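Local coordinates for phosphoserine aminotransferase (Bacillus circulans, PDB 2C0R), which catalyses the pyridoxal-phosphate-dependent, reversible conversion of 3-phosphohydroxypyruvate and glutamate to phosphoserine and 2-oxoglutarate in serine biosynthesis, at residues A56-L61 against Y68-I73; S176-R181 against G189-G194; F183-F188 against V206-E211; L199-V204 against N249-W254. The protein carries 1 engineered substitution. All coordinates share one frame; numbering follows the deposited sequence.

Contact 1: residues A56-L61 against Y68-I73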
# COMPACT_ATOMS: atom_id res chain seq x y z
N ALA A 56 -16.19 6.18 -9.33
CA ALA A 56 -17.23 6.41 -10.30
C ALA A 56 -16.88 5.81 -11.66
O ALA A 56 -17.75 5.23 -12.32
CB ALA A 56 -17.49 7.91 -10.52
N ARG A 57 -15.64 5.93 -12.09
CA ARG A 57 -15.33 5.33 -13.41
C ARG A 57 -15.36 3.82 -13.37
O ARG A 57 -15.75 3.17 -14.33
CB ARG A 57 -13.89 5.74 -13.75
CG ARG A 57 -13.77 7.16 -14.18
CD ARG A 57 -12.35 7.46 -14.64
NE ARG A 57 -12.14 8.83 -15.03
CZ ARG A 57 -12.85 9.62 -15.80
NH1 ARG A 57 -14.00 9.22 -16.33
NH2 ARG A 57 -12.47 10.86 -16.06
N LEU A 58 -14.95 3.22 -12.26
CA LEU A 58 -15.01 1.75 -12.16
C LEU A 58 -16.46 1.30 -12.17
O LEU A 58 -16.80 0.38 -12.91
CB LEU A 58 -14.30 1.33 -10.88
CG LEU A 58 -14.13 -0.12 -10.49
CD1 LEU A 58 -14.03 -1.15 -11.57
CD2 LEU A 58 -12.85 -0.18 -9.61
N LEU A 59 -17.34 1.90 -11.38
CA LEU A 59 -18.75 1.53 -11.42
C LEU A 59 -19.33 1.73 -12.82
O LEU A 59 -20.11 0.87 -13.28
CB LEU A 59 -19.57 2.28 -10.38
CG LEU A 59 -19.26 1.83 -8.95
CD1 LEU A 59 -19.97 2.77 -7.98
CD2 LEU A 59 -19.71 0.42 -8.67
N ALA A 60 -18.96 2.81 -13.48
CA ALA A 60 -19.49 3.02 -14.83
C ALA A 60 -19.01 1.90 -15.78
O ALA A 60 -19.80 1.45 -16.62
CB ALA A 60 -19.14 4.40 -15.35
N LEU A 61 -17.77 1.48 -15.67
CA LEU A 61 -17.33 0.40 -16.58
C LEU A 61 -18.19 -0.83 -16.40
O LEU A 61 -18.36 -1.61 -17.34
CB LEU A 61 -15.84 0.10 -16.31
CG LEU A 61 -14.87 1.11 -16.96
CD1 LEU A 61 -13.47 0.91 -16.38
CD2 LEU A 61 -14.82 0.99 -18.49
N TYR A 68 -23.45 -0.64 -4.43
CA TYR A 68 -22.10 -1.10 -4.21
C TYR A 68 -21.13 0.03 -3.96
O TYR A 68 -21.22 1.09 -4.58
CB TYR A 68 -21.54 -1.87 -5.45
CG TYR A 68 -22.24 -3.20 -5.57
CD1 TYR A 68 -23.49 -3.32 -6.17
CD2 TYR A 68 -21.63 -4.35 -5.08
CE1 TYR A 68 -24.09 -4.57 -6.26
CE2 TYR A 68 -22.23 -5.60 -5.17
CZ TYR A 68 -23.47 -5.70 -5.77
OH TYR A 68 -24.11 -6.92 -5.86
N LYS A 69 -20.22 -0.19 -3.04
CA LYS A 69 -19.20 0.82 -2.79
C LYS A 69 -17.85 0.31 -3.27
O LYS A 69 -17.51 -0.85 -2.99
CB LYS A 69 -19.14 1.15 -1.30
CG LYS A 69 -18.19 2.30 -0.98
CD LYS A 69 -18.68 3.67 -1.42
CE LYS A 69 -17.60 4.67 -1.00
NZ LYS A 69 -17.78 6.01 -1.63
N VAL A 70 -17.10 1.15 -3.95
CA VAL A 70 -15.73 0.83 -4.31
C VAL A 70 -14.82 1.31 -3.17
O VAL A 70 -14.81 2.50 -2.87
CB VAL A 70 -15.33 1.47 -5.64
CG1 VAL A 70 -13.88 1.20 -5.98
CG2 VAL A 70 -16.27 1.02 -6.75
N LEU A 71 -14.10 0.36 -2.58
CA LEU A 71 -13.13 0.65 -1.56
C LEU A 71 -11.72 0.47 -2.10
O LEU A 71 -11.50 -0.40 -2.93
CB LEU A 71 -13.33 -0.30 -0.35
CG LEU A 71 -14.75 -0.39 0.17
CD1 LEU A 71 -14.81 -1.43 1.28
CD2 LEU A 71 -15.29 0.96 0.65
N PHE A 72 -10.80 1.25 -1.57
CA PHE A 72 -9.39 1.07 -1.86
C PHE A 72 -8.72 0.71 -0.54
O PHE A 72 -8.72 1.53 0.41
CB PHE A 72 -8.78 2.33 -2.42
CG PHE A 72 -9.44 2.77 -3.73
CD1 PHE A 72 -10.03 4.02 -3.83
CD2 PHE A 72 -9.44 1.88 -4.80
CE1 PHE A 72 -10.65 4.46 -4.99
CE2 PHE A 72 -10.08 2.30 -5.93
CZ PHE A 72 -10.71 3.54 -6.02
N ILE A 73 -8.19 -0.49 -0.48
CA ILE A 73 -7.60 -1.05 0.75
C ILE A 73 -6.17 -1.44 0.50
O ILE A 73 -5.90 -1.96 -0.60
CB ILE A 73 -8.45 -2.23 1.24
CG1 ILE A 73 -9.91 -1.83 1.33
CG2 ILE A 73 -7.88 -2.75 2.54
CD1 ILE A 73 -10.90 -2.84 1.90

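Contact 2: residues S176-R181 against G189-G194. With PLP (pyridoxal-5'-phosphate), chain C.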
# COMPACT_ATOMS: atom_id res chain seq x y z
N SER A 176 -6.63 -11.44 -10.91
CA SER A 176 -5.96 -11.53 -12.20
C SER A 176 -6.91 -11.41 -13.39
O SER A 176 -6.43 -11.59 -14.51
CB SER A 176 -5.11 -12.78 -12.22
OG SER A 176 -5.86 -13.93 -11.86
N ASP A 177 -8.18 -11.05 -13.19
CA ASP A 177 -9.01 -10.84 -14.40
C ASP A 177 -10.03 -9.71 -14.21
O ASP A 177 -10.87 -9.47 -15.07
CB ASP A 177 -9.69 -12.10 -14.90
CG ASP A 177 -10.87 -12.59 -14.08
OD1 ASP A 177 -11.26 -11.95 -13.10
OD2 ASP A 177 -11.40 -13.66 -14.48
N ILE A 178 -9.98 -8.93 -13.11
CA ILE A 178 -11.00 -7.90 -12.95
C ILE A 178 -10.90 -6.87 -14.04
O ILE A 178 -9.81 -6.41 -14.42
CB ILE A 178 -10.88 -7.24 -11.55
CG1 ILE A 178 -12.22 -6.57 -11.20
CG2 ILE A 178 -9.70 -6.31 -11.50
CD1 ILE A 178 -12.25 -6.05 -9.78
N LEU A 179 -12.04 -6.46 -14.56
CA LEU A 179 -12.16 -5.52 -15.68
C LEU A 179 -11.42 -6.00 -16.94
O LEU A 179 -10.99 -5.20 -17.75
CB LEU A 179 -11.71 -4.10 -15.29
CG LEU A 179 -12.29 -3.55 -14.01
CD1 LEU A 179 -11.88 -2.06 -13.88
CD2 LEU A 179 -13.82 -3.66 -13.93
N SER A 180 -11.40 -7.33 -17.11
CA SER A 180 -10.98 -7.92 -18.38
C SER A 180 -12.20 -8.31 -19.22
O SER A 180 -12.05 -8.63 -20.41
CB SER A 180 -10.14 -9.17 -18.18
OG SER A 180 -10.86 -10.20 -17.57
N ARG A 181 -13.37 -8.27 -18.60
CA ARG A 181 -14.55 -8.83 -19.25
C ARG A 181 -15.78 -8.31 -18.53
O ARG A 181 -15.70 -8.07 -17.33
CB ARG A 181 -14.54 -10.37 -19.23
CG ARG A 181 -14.28 -11.02 -17.89
CD ARG A 181 -14.91 -12.38 -17.65
NE ARG A 181 -14.39 -12.89 -16.36
CZ ARG A 181 -14.34 -14.19 -16.08
NH1 ARG A 181 -13.85 -14.65 -14.92
NH2 ARG A 181 -14.80 -15.05 -17.00
N GLY A 189 -21.61 -10.44 -3.56
CA GLY A 189 -21.69 -9.49 -2.45
C GLY A 189 -20.38 -8.71 -2.36
O GLY A 189 -20.31 -7.59 -1.84
N LEU A 190 -19.29 -9.29 -2.83
CA LEU A 190 -17.97 -8.64 -2.70
C LEU A 190 -17.05 -9.18 -3.80
O LEU A 190 -16.95 -10.39 -3.99
CB LEU A 190 -17.31 -8.89 -1.34
CG LEU A 190 -16.03 -8.11 -1.02
CD1 LEU A 190 -16.03 -7.89 0.50
CD2 LEU A 190 -14.77 -8.83 -1.44
N VAL A 191 -16.40 -8.30 -4.53
CA VAL A 191 -15.34 -8.71 -5.44
C VAL A 191 -14.09 -7.94 -5.08
O VAL A 191 -14.13 -6.77 -4.65
CB VAL A 191 -15.64 -8.49 -6.93
CG1 VAL A 191 -16.92 -9.23 -7.34
CG2 VAL A 191 -15.82 -7.05 -7.30
N TYR A 192 -12.93 -8.57 -5.23
CA TYR A 192 -11.70 -7.86 -4.86
C TYR A 192 -10.58 -8.24 -5.83
O TYR A 192 -10.59 -9.28 -6.51
CB TYR A 192 -11.27 -8.18 -3.46
CG TYR A 192 -10.91 -9.58 -3.11
CD1 TYR A 192 -9.59 -9.98 -2.94
CD2 TYR A 192 -11.91 -10.53 -2.91
CE1 TYR A 192 -9.20 -11.27 -2.62
CE2 TYR A 192 -11.53 -11.81 -2.56
CZ TYR A 192 -10.22 -12.20 -2.41
OH TYR A 192 -9.85 -13.44 -2.02
N ALA A 193 -9.58 -7.35 -5.88
CA ALA A 193 -8.46 -7.55 -6.78
C ALA A 193 -7.27 -6.72 -6.31
O ALA A 193 -7.42 -5.50 -6.18
CB ALA A 193 -8.77 -7.09 -8.19
N GLY A 194 -6.12 -7.32 -6.14
CA GLY A 194 -4.90 -6.51 -6.10
C GLY A 194 -4.82 -5.81 -7.44
O GLY A 194 -5.03 -6.41 -8.48
N1 PLP C . -5.23 -13.78 -5.75
C2 PLP C . -4.88 -13.92 -7.06
C2A PLP C . -5.90 -14.59 -7.98
C3 PLP C . -3.67 -13.47 -7.51
O3 PLP C . -3.33 -13.55 -8.83
C4 PLP C . -2.85 -12.79 -6.63
C4A PLP C . -1.50 -12.28 -7.13
C5 PLP C . -3.19 -12.73 -5.30
C6 PLP C . -4.41 -13.14 -4.86
C5A PLP C . -2.21 -12.14 -4.27
O4P PLP C . -2.17 -10.72 -4.40
P PLP C . -1.24 -9.82 -3.47
O1P PLP C . -1.62 -8.40 -3.80
O2P PLP C . 0.17 -10.17 -3.89
O3P PLP C . -1.54 -10.21 -2.07

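Contact 3: residues F183-F188 against V206-E211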
# COMPACT_ATOMS: atom_id res chain seq x y z
N PHE A 183 -19.08 -8.53 -16.46
CA PHE A 183 -19.76 -9.42 -15.56
C PHE A 183 -20.81 -8.59 -14.83
O PHE A 183 -20.72 -7.36 -14.77
CB PHE A 183 -18.80 -10.13 -14.60
CG PHE A 183 -18.16 -9.28 -13.53
CD1 PHE A 183 -18.67 -9.18 -12.23
CD2 PHE A 183 -17.02 -8.57 -13.84
CE1 PHE A 183 -18.07 -8.38 -11.26
CE2 PHE A 183 -16.38 -7.79 -12.89
CZ PHE A 183 -16.89 -7.73 -11.61
N ASP A 184 -21.77 -9.36 -14.31
CA ASP A 184 -22.86 -8.73 -13.55
C ASP A 184 -22.44 -8.65 -12.09
O ASP A 184 -22.46 -9.67 -11.39
CB ASP A 184 -24.14 -9.53 -13.71
CG ASP A 184 -25.34 -9.03 -12.93
OD1 ASP A 184 -25.26 -7.87 -12.42
OD2 ASP A 184 -26.34 -9.79 -12.84
N LEU A 185 -22.09 -7.45 -11.64
CA LEU A 185 -21.67 -7.28 -10.27
C LEU A 185 -22.74 -7.75 -9.28
O LEU A 185 -22.43 -8.17 -8.17
CB LEU A 185 -21.32 -5.82 -9.98
CG LEU A 185 -20.79 -5.52 -8.60
CD1 LEU A 185 -19.51 -6.29 -8.32
CD2 LEU A 185 -20.47 -4.02 -8.48
N ASN A 186 -23.99 -7.66 -9.70
CA ASN A 186 -25.07 -8.02 -8.77
C ASN A 186 -25.08 -9.49 -8.38
O ASN A 186 -25.76 -9.87 -7.41
CB ASN A 186 -26.41 -7.69 -9.44
CG ASN A 186 -26.52 -6.21 -9.71
OD1 ASN A 186 -26.56 -5.42 -8.79
ND2 ASN A 186 -26.58 -5.83 -10.99
N GLN A 187 -24.34 -10.35 -9.06
CA GLN A 187 -24.23 -11.71 -8.56
C GLN A 187 -23.41 -11.79 -7.26
O GLN A 187 -23.51 -12.80 -6.56
CB GLN A 187 -23.51 -12.62 -9.57
CG GLN A 187 -24.36 -12.98 -10.76
CD GLN A 187 -23.74 -14.08 -11.58
OE1 GLN A 187 -22.74 -13.84 -12.27
NE2 GLN A 187 -24.30 -15.30 -11.49
N PHE A 188 -22.63 -10.76 -7.00
CA PHE A 188 -21.64 -10.82 -5.92
C PHE A 188 -21.99 -9.98 -4.75
O PHE A 188 -22.52 -8.87 -4.91
CB PHE A 188 -20.28 -10.32 -6.43
CG PHE A 188 -19.63 -11.30 -7.41
CD1 PHE A 188 -19.89 -11.19 -8.76
CD2 PHE A 188 -18.80 -12.31 -6.93
CE1 PHE A 188 -19.33 -12.11 -9.65
CE2 PHE A 188 -18.21 -13.20 -7.81
CZ PHE A 188 -18.48 -13.09 -9.17
N VAL A 206 -8.50 -3.19 -4.86
CA VAL A 206 -9.86 -2.71 -5.12
C VAL A 206 -10.83 -3.71 -4.54
O VAL A 206 -10.70 -4.89 -4.83
CB VAL A 206 -10.08 -2.61 -6.64
CG1 VAL A 206 -11.54 -2.28 -6.90
CG2 VAL A 206 -9.14 -1.57 -7.19
N VAL A 207 -11.71 -3.23 -3.68
CA VAL A 207 -12.73 -4.07 -3.07
C VAL A 207 -14.08 -3.46 -3.35
O VAL A 207 -14.31 -2.30 -2.98
CB VAL A 207 -12.51 -4.22 -1.55
CG1 VAL A 207 -13.62 -5.04 -0.91
CG2 VAL A 207 -11.16 -4.82 -1.28
N ILE A 208 -14.93 -4.17 -4.07
CA ILE A 208 -16.24 -3.63 -4.42
C ILE A 208 -17.27 -4.44 -3.64
O ILE A 208 -17.31 -5.65 -3.84
CB ILE A 208 -16.50 -3.74 -5.92
CG1 ILE A 208 -15.32 -3.21 -6.77
CG2 ILE A 208 -17.80 -3.06 -6.29
CD1 ILE A 208 -15.58 -3.30 -8.26
N VAL A 209 -18.01 -3.79 -2.77
CA VAL A 209 -18.82 -4.50 -1.81
C VAL A 209 -20.24 -3.97 -1.82
O VAL A 209 -20.51 -2.79 -1.94
CB VAL A 209 -18.15 -4.39 -0.42
CG1 VAL A 209 -18.15 -2.94 0.10
CG2 VAL A 209 -18.81 -5.37 0.51
N ARG A 210 -21.15 -4.92 -1.71
CA ARG A 210 -22.57 -4.59 -1.57
C ARG A 210 -22.74 -3.90 -0.21
O ARG A 210 -22.37 -4.47 0.82
CB ARG A 210 -23.40 -5.87 -1.70
CG ARG A 210 -24.80 -5.59 -2.22
CD ARG A 210 -25.59 -6.82 -2.58
NE ARG A 210 -25.65 -7.73 -1.43
CZ ARG A 210 -25.55 -9.05 -1.60
NH1 ARG A 210 -25.38 -9.55 -2.82
NH2 ARG A 210 -25.61 -9.85 -0.56
N GLU A 211 -23.27 -2.68 -0.24
CA GLU A 211 -23.26 -1.88 0.97
C GLU A 211 -24.01 -2.60 2.08
O GLU A 211 -23.61 -2.55 3.25
CB GLU A 211 -23.86 -0.50 0.68
CG GLU A 211 -22.92 0.36 -0.14
CD GLU A 211 -23.58 1.56 -0.79
OE1 GLU A 211 -24.82 1.61 -1.05
OE2 GLU A 211 -22.87 2.55 -1.09
O HOH W 1 -26.71 -8.56 -5.23
O HOH W 2 -24.13 -12.62 -3.90

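Contact 4: residues L199-V204 against N249-W254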
# COMPACT_ATOMS: atom_id res chain seq x y z
N LEU A 199 -4.86 -4.33 -13.57
CA LEU A 199 -4.90 -2.87 -13.75
C LEU A 199 -3.48 -2.34 -13.87
O LEU A 199 -3.18 -1.52 -14.77
CB LEU A 199 -5.74 -2.27 -12.61
CG LEU A 199 -7.06 -3.07 -12.46
CD1 LEU A 199 -7.86 -2.61 -11.26
CD2 LEU A 199 -7.88 -2.99 -13.74
N GLY A 200 -2.59 -2.81 -13.02
CA GLY A 200 -1.18 -2.48 -13.08
C GLY A 200 -0.62 -1.78 -11.88
O GLY A 200 0.49 -2.08 -11.49
N PRO A 201 -1.21 -0.78 -11.26
CA PRO A 201 -0.51 -0.16 -10.11
C PRO A 201 -0.34 -1.08 -8.89
O PRO A 201 -1.31 -1.78 -8.62
CB PRO A 201 -1.46 0.97 -9.72
CG PRO A 201 -2.47 1.10 -10.80
CD PRO A 201 -2.48 -0.16 -11.62
N SER A 202 0.73 -1.18 -8.10
CA SER A 202 0.85 -2.07 -6.94
C SER A 202 0.58 -1.29 -5.66
O SER A 202 0.79 -0.08 -5.68
CB SER A 202 2.23 -2.73 -6.85
OG SER A 202 2.28 -3.70 -5.82
N GLY A 203 0.09 -1.94 -4.62
CA GLY A 203 -0.09 -1.22 -3.36
C GLY A 203 -1.54 -0.82 -3.15
O GLY A 203 -1.82 -0.24 -2.12
N VAL A 204 -2.41 -1.09 -4.12
CA VAL A 204 -3.81 -0.81 -3.89
C VAL A 204 -4.60 -2.11 -4.18
O VAL A 204 -4.33 -2.78 -5.18
CB VAL A 204 -4.41 0.23 -4.86
CG1 VAL A 204 -5.72 0.76 -4.27
CG2 VAL A 204 -3.44 1.34 -5.18
N ASN A 249 -7.01 5.31 -11.53
CA ASN A 249 -7.91 6.23 -12.28
C ASN A 249 -7.49 6.35 -13.73
O ASN A 249 -8.31 6.28 -14.64
CB ASN A 249 -7.93 7.58 -11.55
CG ASN A 249 -9.10 8.44 -12.01
OD1 ASN A 249 -10.24 8.00 -12.17
ND2 ASN A 249 -8.78 9.71 -12.18
N GLU A 250 -6.19 6.50 -13.95
CA GLU A 250 -5.69 6.61 -15.34
C GLU A 250 -5.93 5.34 -16.11
O GLU A 250 -6.27 5.36 -17.31
CB GLU A 250 -4.20 6.98 -15.29
CG GLU A 250 -3.94 8.40 -14.80
CD GLU A 250 -4.73 9.46 -15.55
OE1 GLU A 250 -5.41 10.27 -14.89
OE2 GLU A 250 -4.71 9.47 -16.81
N VAL A 251 -5.75 4.19 -15.48
CA VAL A 251 -5.99 2.94 -16.20
C VAL A 251 -7.45 2.77 -16.54
O VAL A 251 -7.81 2.30 -17.64
CB VAL A 251 -5.47 1.72 -15.40
CG1 VAL A 251 -5.95 0.44 -16.06
CG2 VAL A 251 -3.95 1.72 -15.30
N LEU A 252 -8.34 3.18 -15.66
CA LEU A 252 -9.77 3.08 -15.95
C LEU A 252 -10.15 3.97 -17.12
O LEU A 252 -10.98 3.58 -17.96
CB LEU A 252 -10.63 3.44 -14.72
CG LEU A 252 -10.37 2.57 -13.47
CD1 LEU A 252 -11.21 3.14 -12.35
CD2 LEU A 252 -10.69 1.11 -13.72
N LYS A 253 -9.57 5.16 -17.18
CA LYS A 253 -9.79 5.99 -18.38
C LYS A 253 -9.37 5.26 -19.64
O LYS A 253 -10.05 5.27 -20.64
CB LYS A 253 -8.99 7.28 -18.24
CG LYS A 253 -9.56 8.31 -17.27
CD LYS A 253 -8.49 9.40 -17.04
CE LYS A 253 -8.98 10.37 -15.94
NZ LYS A 253 -7.93 11.41 -15.70
N TRP A 254 -8.20 4.61 -19.58
CA TRP A 254 -7.72 3.88 -20.78
C TRP A 254 -8.66 2.74 -21.13
O TRP A 254 -8.94 2.50 -22.30
CB TRP A 254 -6.29 3.44 -20.48
CG TRP A 254 -5.68 2.52 -21.49
CD1 TRP A 254 -4.96 2.90 -22.61
CD2 TRP A 254 -5.72 1.08 -21.53
NE1 TRP A 254 -4.55 1.79 -23.32
CE2 TRP A 254 -5.00 0.67 -22.67
CE3 TRP A 254 -6.28 0.10 -20.70
CZ2 TRP A 254 -4.85 -0.68 -23.00
CZ3 TRP A 254 -6.13 -1.23 -21.02
CH2 TRP A 254 -5.41 -1.61 -22.17

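Contact 1: residues A56-L61 against Y68-I73
L59 and V70 mark the closest backbone approach between helix residues 56-61 and strand 68-73, whose short axes come within 9.0 Å and run at 131° to each other, obliquely and with opposed senses. At that separation helix and strand meet mainly through aliphatic side chains. V70 sits between two successive leucines and gives each a different methyl. Its CG2 lies 3.8 Å from CG of L59, the branch point of that side chain, with CD2 of the same leucine almost as near; the two side chains slide past one another in opposite directions, so the touch is made along their flanks. CG1 of V70 serves the other leucine, meeting CD2 of L58 at 4.0 Å. The split follows from the valine's first torsion: CG1 stands opposite the backbone N (chi1 177°), which sets CG2 opposite the carbonyl carbon. L59 also reaches back along the strand, with CD1 4.0 Å from O of Y68 and CD2 4.4 Å from CB of Y68. The tyrosine ring then turns off, and its hydroxyl is hydrogen-bonded to the carbonyl of F188. The contact ties the end of helix 45-61 to a strand that is outermost in the sheet within this chain. Strand 205-210 flanks that strand in the sheet, L58 also touches L179 and V206, and helix 242-257 packs on the helix through R57 and L61.

Contact 2: residues S176-R181 against G189-G194
Apolar packing joins the two segments, and I178 supplies all of it from the loop side. Its CG2 presses on CB of A193 at 3.5 Å, a close methyl-to-methyl touch, while CD1 stands 4.0 Å from the same CB and 4.5 Å from CG2 of V191. The isoleucine therefore straddles two residues on one face of the strand. With CG1 roughly opposite the backbone N (chi1 -159°), CG2 falls between that N and the carbonyl carbon and is the branch nearest the alanine. Hydrogen bonds shape the loop itself. D177 to S180 form a type II beta turn, in which O of D177 accepts from N of S180 at 3.0 Å and from OG of S180 at 2.6 Å; the hydroxyl approaches in the carbonyl plane, along one of the oxygen's lone pairs. Charge closes the loop further, since NH1 of R181 makes a salt bridge of 2.7 Å with OD2 of D177, an oxygen that also takes a bond from Q158. At the cofactor end, CB of S176 comes within 3.9 Å of the pyridoxal phosphate O3, and its OG is hydrogen-bonded to T153 and N151, two other residues of the pocket. The loop follows strand 170-173 and folds over strand 190-194, which pairs with strand 205-210 and, on its other side, strand 170-173; Y192 points from the opposite face onto helix 76-88.

Contact 3: residues F183-F188 against V206-E211
The guanidinium of R210 approaches the carbonyl of F188 obliquely, with NH1 3.6 Å from O, while the F188 ring itself turns away from strand 205-210. That ring has O of L185 at its edge, in the ring plane, and F162 packs against it edge-to-face. Water completes the link that the arginine does not make directly. One molecule donates to O of N186 at 2.7 Å and accepts from NH1 of R210 at 2.9 Å; a second donates to O of Q187, but its bond from the same NH1 is weak. A bend at chi3 (56°) in the otherwise extended R210 chain brings the guanidinium round to these waters, and NE is held by a salt bridge to D212. The carboxylate of D184 is bonded within the turn. Its OD1 accepts from ND2 of N186 at 2.8 Å, on the syn lone pair, and from N of N186 at 3.0 Å, from well above the carboxylate plane; the second bond makes an Asx turn at the start of the short 3-10 segment 185-187. Nearer the middle of the strand the contact is apolar: CD2 of L185 rests on CG2 of I208 at 3.6 Å, with CD1 at 4.2 Å from the same methyl. The chemistry thus divides in two. A buried leucine-isoleucine touch joins the 3-10 turn to the strand, while a partly exposed arginine reaches O of N186 through one water and, only weakly, O of Q187 through another, its positive charge probably favoured by these carbonyls and by D212.

Contact 4: residues L199-V204 against N249-W254
V251 carries the contact from the helix, and each carbon of its side chain meets L199. CB lies 4.0 Å from O of L199. From there the valine forks over the carbonyl: CG1 of V251 is 3.6 Å from O of L199 and CG2 of V251 is 3.4 Å from it, so both methyls rest on one polar atom in van der Waals packing. The fork is set by a first torsion of 170°, which puts CG1 opposite the backbone N and CG2 opposite the carbonyl carbon. CG1 continues to the leucine side chain, where it is 4.4 Å from CB of L199, while CG2, beside it, comes 4.4 Å from CD of P201. G200, between the two, has positive phi (119°), a backbone shape that suits glycine. One turn of the helix is tied along its side by a salt bridge from NZ of K253 to OE1 of E250, 2.9 Å long and on the syn side of the carboxylate but 25° out of its plane. P201 also packs on M247 and V248 of the same helix and on M38 of the second subunit, while OG of S202 is hydrogen-bonded to O of P240 of that subunit. In this class-V aminotransferase fold the loop between strands 190-194 and 205-210 carries the cofactor lysine, here K197 without its bond to pyridoxal phosphate, two residues before L199; helix 242-257 backs it near the dimer interface.

How the contacts relate
Contacts 1, 2 and 3 reach the same mixed sheet through its neighbouring strands 68-73, 205-210 and 190-194. Contacts 1 and 3, with centres 9 Å apart, are joined by strand pairing, with N of L71 2.7 Å from O of V207; contacts 2 and 3, also 9 Å apart, are paired likewise, with O of V191 2.8 Å from N of I208. L179 of the 176-181 loop connects three contacts: its CD1 is 3.3 Å from CD1 of L58 in contact 1 and 3.4 Å from CD2 of L252 in contact 4. Contact 2 touches the cofactor pocket through S176, whereas the side chains of P201 in contact 4 and F188 in contact 3 lie about 11 Å and about 12 Å from the pyridoxal phosphate.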